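Local atomic coordinates of type 6 secretion amidase effector 2 (PDB entry 6WIN), a protein that probably acts as a peptidoglycan amidase, an antibacterial toxin of the type 6 secretion system that cuts peptide cross-links of bacterial cell walls. Residues V33-V45 with V56-H68. Numbering follows the deposited sequence.
Sequences VGQASTWQQGAAV and VIATFVNGRYPNH
Gln41 lies along Phe60, its chain fully extended, with CG anti to the backbone N (chi1 177°). CB sits 3.5 Å from Phe60 CD1, while CA just behind it makes a CH-pi contact over the ring face. CG and CD then run on past Phe60 CB, and OE1 accepts from Gly63 N at 3.0 Å, nearly along the C=O axis though the hydrogen bond itself is bent (131° at the hydrogen). NE2 reaches the Phe60 carbonyl through a water. The Gln41 backbone N donates to Gly63 O at 3.1 Å, and Gln40 NE2 reaches that same oxygen from the opposite face of its plane; Gln40 OE1 is hydrogen-bonded to NE2 of His139, in the C-terminal histidine run, probably a tag. Next door, Trp39 turns an edge to the face of Tyr65 (planes at 77°), and Ala36 CB also lies over a Tyr65 face. Arg64, bent at chi2 and chi3, folds back so that NH1 meets Ser37 O at 2.7 Å in the guanidinium plane. A second water ties Ala36 O and Trp39 O to Tyr65 N. Strand 129-133 separates strands 40-44 and 56-59 in the antiparallel sheet, so what docks on edge strand 40-44 is the loop after 56-59, with its type I' beta turn from Val61 to Arg64.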
loop_
_atom_site.group_PDB
_atom_site.type_symbol
_atom_site.label_atom_id
_atom_site.label_comp_id
_atom_site.label_asym_id
_atom_site.label_seq_id
_atom_site.Cartn_x
_atom_site.Cartn_y
_atom_site.Cartn_z
ATOM N N VAL A 33 6.417 -7.282 8.427
ATOM C CA VAL A 33 5.276 -6.430 8.759
ATOM C C VAL A 33 4.135 -7.194 9.417
ATOM O O VAL A 33 3.166 -6.571 9.875
ATOM C CB VAL A 33 4.769 -5.712 7.496
ATOM C CG1 VAL A 33 5.853 -4.801 6.965
ATOM C CG2 VAL A 33 4.367 -6.741 6.444
ATOM N N GLY A 34 4.214 -8.518 9.486
ATOM C CA GLY A 34 3.124 -9.276 10.055
ATOM C C GLY A 34 1.935 -9.388 9.115
ATOM O O GLY A 34 1.967 -8.996 7.952
ATOM N N GLN A 35 0.870 -9.971 9.649
ATOM C CA GLN A 35 -0.341 -10.177 8.873
ATOM C C GLN A 35 -1.129 -8.881 8.799
ATOM O O GLN A 35 -1.154 -8.101 9.759
ATOM C CB GLN A 35 -1.186 -11.295 9.487
ATOM C CG GLN A 35 -0.402 -12.595 9.635
ATOM C CD GLN A 35 -1.252 -13.752 10.115
ATOM O OE1 GLN A 35 -2.422 -13.580 10.459
ATOM N NE2 GLN A 35 -0.660 -14.942 10.150
ATOM N N ALA A 36 -1.755 -8.648 7.639
ATOM C CA ALA A 36 -2.405 -7.366 7.380
ATOM C C ALA A 36 -3.561 -7.105 8.339
ATOM O O ALA A 36 -3.926 -5.946 8.568
ATOM C CB ALA A 36 -2.896 -7.320 5.940
ATOM N N SER A 37 -4.143 -8.166 8.905
ATOM C CA SER A 37 -5.202 -8.044 9.900
ATOM C C SER A 37 -4.749 -7.327 11.163
ATOM O O SER A 37 -5.599 -6.868 11.936
ATOM C CB SER A 37 -5.722 -9.435 10.269
ATOM O OG SER A 37 -4.649 -10.277 10.649
ATOM N N THR A 38 -3.437 -7.233 11.406
ATOM C CA THR A 38 -2.923 -6.573 12.603
ATOM C C THR A 38 -2.568 -5.108 12.376
ATOM O O THR A 38 -2.249 -4.413 13.344
ATOM C CB THR A 38 -1.680 -7.306 13.131
ATOM O OG1 THR A 38 -0.594 -7.138 12.204
ATOM C CG2 THR A 38 -1.972 -8.801 13.304
ATOM N N TRP A 39 -2.609 -4.631 11.133
ATOM C CA TRP A 39 -2.125 -3.293 10.822
ATOM C C TRP A 39 -3.081 -2.228 11.361
ATOM O O TRP A 39 -4.297 -2.433 11.440
ATOM C CB TRP A 39 -1.951 -3.119 9.308
ATOM C CG TRP A 39 -0.881 -4.000 8.695
ATOM C CD1 TRP A 39 0.033 -4.764 9.364
ATOM C CD2 TRP A 39 -0.636 -4.212 7.299
ATOM N NE1 TRP A 39 0.836 -5.434 8.469
ATOM C CE2 TRP A 39 0.441 -5.117 7.196
ATOM C CE3 TRP A 39 -1.235 -3.734 6.122
ATOM C CZ2 TRP A 39 0.946 -5.545 5.961
ATOM C CZ3 TRP A 39 -0.738 -4.157 4.904
ATOM C CH2 TRP A 39 0.344 -5.056 4.832
ATOM N N GLN A 40 -2.509 -1.086 11.740
ATOM C CA GLN A 40 -3.256 0.112 12.102
ATOM C C GLN A 40 -3.023 1.194 11.056
ATOM O O GLN A 40 -1.895 1.393 10.589
ATOM C CB GLN A 40 -2.846 0.632 13.485
ATOM C CG GLN A 40 -3.694 1.793 13.987
ATOM C CD GLN A 40 -4.847 1.343 14.866
ATOM O OE1 GLN A 40 -4.658 1.016 16.047
ATOM N NE2 GLN A 40 -6.054 1.322 14.298
ATOM N N GLN A 41 -4.096 1.890 10.697
ATOM C CA GLN A 41 -4.024 2.976 9.727
ATOM C C GLN A 41 -3.151 4.127 10.232
ATOM O O GLN A 41 -3.443 4.735 11.266
ATOM C CB GLN A 41 -5.442 3.470 9.438
ATOM C CG GLN A 41 -5.509 4.642 8.498
ATOM C CD GLN A 41 -6.914 4.926 8.041
ATOM O OE1 GLN A 41 -7.872 4.244 8.433
ATOM N NE2 GLN A 41 -7.055 5.934 7.206
ATOM N N GLY A 42 -2.098 4.454 9.487
ATOM C CA GLY A 42 -1.245 5.586 9.802
ATOM C C GLY A 42 -1.600 6.837 9.015
ATOM O O GLY A 42 -2.741 7.033 8.579
ATOM N N ALA A 43 -0.609 7.716 8.862
ATOM C CA ALA A 43 -0.817 8.984 8.172
ATOM C C ALA A 43 -1.152 8.756 6.698
ATOM O O ALA A 43 -0.713 7.775 6.088
ATOM C CB ALA A 43 0.437 9.855 8.288
ATOM N N ALA A 44 -1.929 9.681 6.122
ATOM C CA ALA A 44 -2.248 9.615 4.698
ATOM C C ALA A 44 -0.978 9.732 3.868
ATOM O O ALA A 44 -0.031 10.426 4.238
ATOM C CB ALA A 44 -3.230 10.727 4.295
ATOM N N VAL A 45 -0.959 9.041 2.733
ATOM C CA VAL A 45 0.182 9.103 1.824
ATOM C C VAL A 45 0.081 10.302 0.882
ATOM O O VAL A 45 1.012 11.104 0.774
ATOM C CB VAL A 45 0.293 7.783 1.035
ATOM C CG1 VAL A 45 1.333 7.908 -0.084
ATOM C CG2 VAL A 45 0.593 6.613 1.978
ATOM N N VAL A 56 6.310 1.440 3.836
ATOM C CA VAL A 56 5.244 0.488 3.563
ATOM C C VAL A 56 3.900 1.189 3.705
ATOM O O VAL A 56 3.613 1.795 4.744
ATOM C CB VAL A 56 5.334 -0.713 4.508
ATOM C CG1 VAL A 56 4.117 -1.592 4.329
ATOM C CG2 VAL A 56 6.653 -1.499 4.280
ATOM N N ILE A 57 3.065 1.105 2.660
ATOM C CA ILE A 57 1.754 1.738 2.643
ATOM C C ILE A 57 0.699 0.719 2.222
ATOM O O ILE A 57 1.007 -0.347 1.687
ATOM C CB ILE A 57 1.740 2.973 1.720
ATOM C CG1 ILE A 57 1.988 2.562 0.257
ATOM C CG2 ILE A 57 2.814 3.958 2.173
ATOM C CD1 ILE A 57 1.879 3.733 -0.736
ATOM N N ALA A 58 -0.565 1.055 2.475
ATOM C CA ALA A 58 -1.654 0.131 2.182
ATOM C C ALA A 58 -2.976 0.885 2.122
ATOM O O ALA A 58 -3.101 1.996 2.633
ATOM C CB ALA A 58 -1.744 -0.979 3.234
ATOM N N THR A 59 -3.964 0.249 1.498
ATOM C CA THR A 59 -5.347 0.703 1.576
ATOM C C THR A 59 -5.898 0.458 2.980
ATOM O O THR A 59 -5.793 -0.652 3.506
ATOM C CB THR A 59 -6.205 -0.056 0.566
ATOM O OG1 THR A 59 -6.127 -1.459 0.866
ATOM C CG2 THR A 59 -5.726 0.184 -0.876
ATOM N N PHE A 60 -6.513 1.479 3.576
ATOM C CA PHE A 60 -7.094 1.361 4.910
ATOM C C PHE A 60 -8.515 1.902 4.935
ATOM O O PHE A 60 -8.806 2.940 4.334
ATOM C CB PHE A 60 -6.283 2.121 5.965
ATOM C CG PHE A 60 -5.074 1.387 6.452
ATOM C CD1 PHE A 60 -5.159 0.523 7.538
ATOM C CD2 PHE A 60 -3.844 1.580 5.846
ATOM C CE1 PHE A 60 -4.050 -0.139 8.003
ATOM C CE2 PHE A 60 -2.731 0.919 6.305
ATOM C CZ PHE A 60 -2.836 0.056 7.395
ATOM N N VAL A 61 -9.380 1.213 5.671
ATOM C CA VAL A 61 -10.775 1.594 5.839
ATOM C C VAL A 61 -11.109 1.498 7.320
ATOM O O VAL A 61 -10.908 0.443 7.933
ATOM C CB VAL A 61 -11.717 0.692 5.024
ATOM C CG1 VAL A 61 -13.141 0.836 5.517
ATOM C CG2 VAL A 61 -11.591 0.975 3.522
ATOM N N ASN A 62 -11.623 2.591 7.887
ATOM C CA ASN A 62 -12.089 2.618 9.277
ATOM C C ASN A 62 -10.998 2.116 10.217
ATOM O O ASN A 62 -11.254 1.346 11.144
ATOM C CB ASN A 62 -13.372 1.801 9.457
ATOM C CG ASN A 62 -14.538 2.331 8.616
ATOM O OD1 ASN A 62 -14.675 3.538 8.407
ATOM N ND2 ASN A 62 -15.388 1.420 8.140
ATOM N N GLY A 63 -9.761 2.531 9.944
ATOM C CA GLY A 63 -8.638 2.248 10.804
ATOM C C GLY A 63 -7.926 0.939 10.536
ATOM O O GLY A 63 -6.913 0.667 11.198
ATOM N N ARG A 64 -8.426 0.109 9.615
ATOM C CA ARG A 64 -7.909 -1.246 9.454
ATOM C C ARG A 64 -7.760 -1.622 7.985
ATOM O O ARG A 64 -8.405 -1.048 7.103
ATOM C CB ARG A 64 -8.805 -2.281 10.140
ATOM C CG ARG A 64 -9.399 -1.815 11.456
ATOM C CD ARG A 64 -8.360 -1.850 12.546
ATOM N NE ARG A 64 -7.701 -3.145 12.612
ATOM C CZ ARG A 64 -8.277 -4.249 13.079
ATOM N NH1 ARG A 64 -7.603 -5.393 13.095
ATOM N NH2 ARG A 64 -9.530 -4.210 13.535
ATOM N N TYR A 65 -6.903 -2.608 7.736
ATOM C CA TYR A 65 -6.771 -3.165 6.393
ATOM C C TYR A 65 -8.049 -3.917 6.045
ATOM O O TYR A 65 -8.492 -4.766 6.827
ATOM C CB TYR A 65 -5.561 -4.100 6.322
ATOM C CG TYR A 65 -5.219 -4.590 4.937
ATOM C CD1 TYR A 65 -4.483 -3.798 4.067
ATOM C CD2 TYR A 65 -5.628 -5.841 4.498
ATOM C CE1 TYR A 65 -4.156 -4.241 2.804
ATOM C CE2 TYR A 65 -5.306 -6.294 3.222
ATOM C CZ TYR A 65 -4.568 -5.487 2.388
ATOM O OH TYR A 65 -4.238 -5.908 1.115
ATOM N N PRO A 66 -8.681 -3.629 4.919
ATOM C CA PRO A 66 -9.939 -4.324 4.580
ATOM C C PRO A 66 -9.723 -5.659 3.861
ATOM O O PRO A 66 -9.790 -5.776 2.638
ATOM C CB PRO A 66 -10.650 -3.305 3.685
ATOM C CG PRO A 66 -9.541 -2.581 2.990
ATOM C CD PRO A 66 -8.337 -2.595 3.923
ATOM N N ASN A 67 -9.464 -6.706 4.653
ATOM C CA ASN A 67 -9.286 -8.045 4.091
ATOM C C ASN A 67 -10.524 -8.502 3.332
ATOM O O ASN A 67 -10.422 -9.287 2.381
ATOM C CB ASN A 67 -8.966 -9.047 5.203
ATOM C CG ASN A 67 -7.742 -8.655 6.016
ATOM O OD1 ASN A 67 -7.857 -8.020 7.072
ATOM N ND2 ASN A 67 -6.562 -9.046 5.534
ATOM N N HIS A 68 -11.688 -8.014 3.734
ATOM C CA HIS A 68 -12.982 -8.378 3.184
ATOM C C HIS A 68 -13.277 -7.724 1.841
ATOM O O HIS A 68 -14.335 -7.981 1.266
ATOM C CB HIS A 68 -14.065 -7.982 4.182
ATOM C CG HIS A 68 -13.899 -6.591 4.719
ATOM N ND1 HIS A 68 -13.004 -6.279 5.722
ATOM C CD2 HIS A 68 -14.507 -5.426 4.384
ATOM C CE1 HIS A 68 -13.073 -4.986 5.986
ATOM N NE2 HIS A 68 -13.977 -4.445 5.188
HETATM O O HOH W 1 -5.731 -4.094 9.728
HETATM O O HOH W 2 -9.470 5.424 5.307
#